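Local atomic coordinates of putative modulator of DNA gyrase (Bacteroides thetaiotaomicron, PDB entry 1VPB), a protein that is probably a metallopeptidase of the PmbA/TldD type, although its precise function is not established. Residues A[264-269]-A[276-281]. Residues are numbered along the deposited sequence; the frame is centred on the assembly and turned at random.
Sequences ISALNG and NSFLLN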
loop_
_atom_site.group_PDB
_atom_site.type_symbol
_atom_site.label_atom_id
_atom_site.label_comp_id
_atom_site.label_asym_id
_atom_site.label_seq_id
_atom_site.Cartn_x
_atom_site.Cartn_y
_atom_site.Cartn_z
ATOM N N ILE A 264 7.852 9.784 -17.953
ATOM C CA ILE A 264 8.910 10.085 -16.988
ATOM C C ILE A 264 9.487 8.793 -16.397
ATOM O O ILE A 264 10.681 8.690 -16.216
ATOM C CB ILE A 264 8.357 10.971 -15.893
ATOM C CG1 ILE A 264 7.819 12.271 -16.533
ATOM C CG2 ILE A 264 9.401 11.279 -14.817
ATOM C CD1 ILE A 264 8.762 13.017 -17.340
ATOM N N SER A 265 8.647 7.796 -16.173
ATOM C CA SER A 265 9.136 6.492 -15.684
ATOM C C SER A 265 10.130 5.875 -16.653
ATOM O O SER A 265 11.135 5.287 -16.247
ATOM C CB SER A 265 7.970 5.544 -15.445
ATOM O OG SER A 265 7.108 5.999 -14.422
ATOM N N ALA A 266 9.878 6.047 -17.946
ATOM C CA ALA A 266 10.714 5.508 -18.992
ATOM C C ALA A 266 12.087 6.150 -19.053
ATOM O O ALA A 266 12.997 5.668 -19.707
ATOM C CB ALA A 266 10.011 5.608 -20.327
ATOM N N LEU A 267 12.237 7.314 -18.417
ATOM C CA LEU A 267 13.503 7.956 -18.367
ATOM C C LEU A 267 14.384 7.514 -17.209
ATOM O O LEU A 267 15.502 8.000 -17.046
ATOM C CB LEU A 267 13.260 9.467 -18.292
ATOM C CG LEU A 267 12.486 10.097 -19.451
ATOM C CD1 LEU A 267 12.386 11.614 -19.141
ATOM C CD2 LEU A 267 13.191 9.838 -20.712
ATOM N N ASN A 268 13.863 6.644 -16.386
ATOM C CA ASN A 268 14.626 6.201 -15.210
ATOM C C ASN A 268 15.762 5.267 -15.608
ATOM O O ASN A 268 15.559 4.306 -16.374
ATOM C CB ASN A 268 13.729 5.469 -14.256
ATOM C CG ASN A 268 12.878 6.392 -13.418
ATOM O OD1 ASN A 268 13.331 7.502 -13.026
ATOM N ND2 ASN A 268 11.636 5.938 -13.088
ATOM N N GLY A 269 16.907 5.483 -14.998
ATOM C CA GLY A 269 18.128 4.733 -15.319
ATOM C C GLY A 269 17.911 3.239 -15.120
ATOM O O GLY A 269 18.440 2.421 -15.909
ATOM N N ASN A 276 13.773 -2.160 -20.202
ATOM C CA ASN A 276 12.335 -2.056 -20.010
ATOM C C ASN A 276 11.865 -0.582 -20.076
ATOM O O ASN A 276 11.186 -0.088 -19.164
ATOM C CB ASN A 276 11.960 -2.631 -18.649
ATOM C CG ASN A 276 10.466 -2.962 -18.544
ATOM O OD1 ASN A 276 9.807 -3.180 -19.541
ATOM N ND2 ASN A 276 9.934 -2.951 -17.329
ATOM N N SER A 277 12.195 0.052 -21.186
ATOM C CA SER A 277 11.832 1.441 -21.405
ATOM C C SER A 277 11.627 1.700 -22.845
ATOM O O SER A 277 12.516 1.488 -23.676
ATOM C CB SER A 277 12.897 2.391 -20.856
ATOM O OG SER A 277 12.656 3.701 -21.391
ATOM N N PHE A 278 10.437 2.171 -23.187
ATOM C CA PHE A 278 10.148 2.505 -24.586
ATOM C C PHE A 278 10.849 3.776 -25.075
ATOM O O PHE A 278 10.722 4.151 -26.258
ATOM C CB PHE A 278 8.639 2.616 -24.815
ATOM C CG PHE A 278 7.941 3.708 -24.018
ATOM C CD1 PHE A 278 7.425 3.450 -22.755
ATOM C CD2 PHE A 278 7.749 5.000 -24.557
ATOM C CE1 PHE A 278 6.751 4.441 -22.010
ATOM C CE2 PHE A 278 7.104 6.003 -23.786
ATOM C CZ PHE A 278 6.600 5.720 -22.547
ATOM N N LEU A 279 11.530 4.463 -24.150
ATOM C CA LEU A 279 12.371 5.596 -24.503
ATOM C C LEU A 279 13.871 5.280 -24.579
ATOM O O LEU A 279 14.684 6.156 -24.799
ATOM C CB LEU A 279 12.110 6.751 -23.531
ATOM C CG LEU A 279 10.651 7.264 -23.634
ATOM C CD1 LEU A 279 10.501 8.486 -22.732
ATOM C CD2 LEU A 279 10.319 7.622 -25.023
ATOM N N LEU A 280 14.226 3.997 -24.497
ATOM C CA LEU A 280 15.617 3.602 -24.638
ATOM C C LEU A 280 16.011 3.987 -26.047
ATOM O O LEU A 280 15.204 3.833 -26.983
ATOM C CB LEU A 280 15.728 2.091 -24.467
ATOM C CG LEU A 280 17.122 1.481 -24.541
ATOM C CD1 LEU A 280 17.947 1.833 -23.322
ATOM C CD2 LEU A 280 16.936 -0.040 -24.703
ATOM N N ASN A 281 17.225 4.506 -26.201
ATOM C CA ASN A 281 17.768 4.895 -27.519
ATOM C C ASN A 281 17.038 6.053 -28.208
ATOM O O ASN A 281 17.080 6.189 -29.421
ATOM C CB ASN A 281 17.811 3.698 -28.498
ATOM C CG ASN A 281 18.711 2.576 -28.018
ATOM O OD1 ASN A 281 19.700 2.794 -27.283
ATOM N ND2 ASN A 281 18.363 1.351 -28.415
#
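S277 OG is gripped by two groups: it donates to A266 O at 2.6 Å and accepts from L279 N at 3.1 Å, the latter closing an ST turn within 276-281. The donated bond lies in the carbonyl plane and uses a lone pair of A266 O, with a C=O...OG angle of 123°. With OG anti to the backbone N (chi1 166°), the serine side chain reaches across to the A266 carbonyl in the type I turn S265-N268. Beside this bond the methyl of A266 is wedged among S277, F278 and L279. It sits over one face of the F278 ring, offset toward the rim, as a CH-pi contact 4.1 Å from the centroid, and its CB also lies 3.8 Å from L279 CG. L267 turns its CD2 onto L279 CD1, 3.6 Å away, the two leucines crossing at a slant. Helix 416-421 packs on F278 through L416 and I417. Replacing S277 by alanine removes the hydroxyl, which would probably leave A266 O and L279 N without this shared partner and undo the ST turn. Within the PmbA/TldA C-terminal domain, this buried contact joins the chain flanking helix 269-273: one hydroxyl, donor to one turn and acceptor in the other, ties both together among apolar side chains.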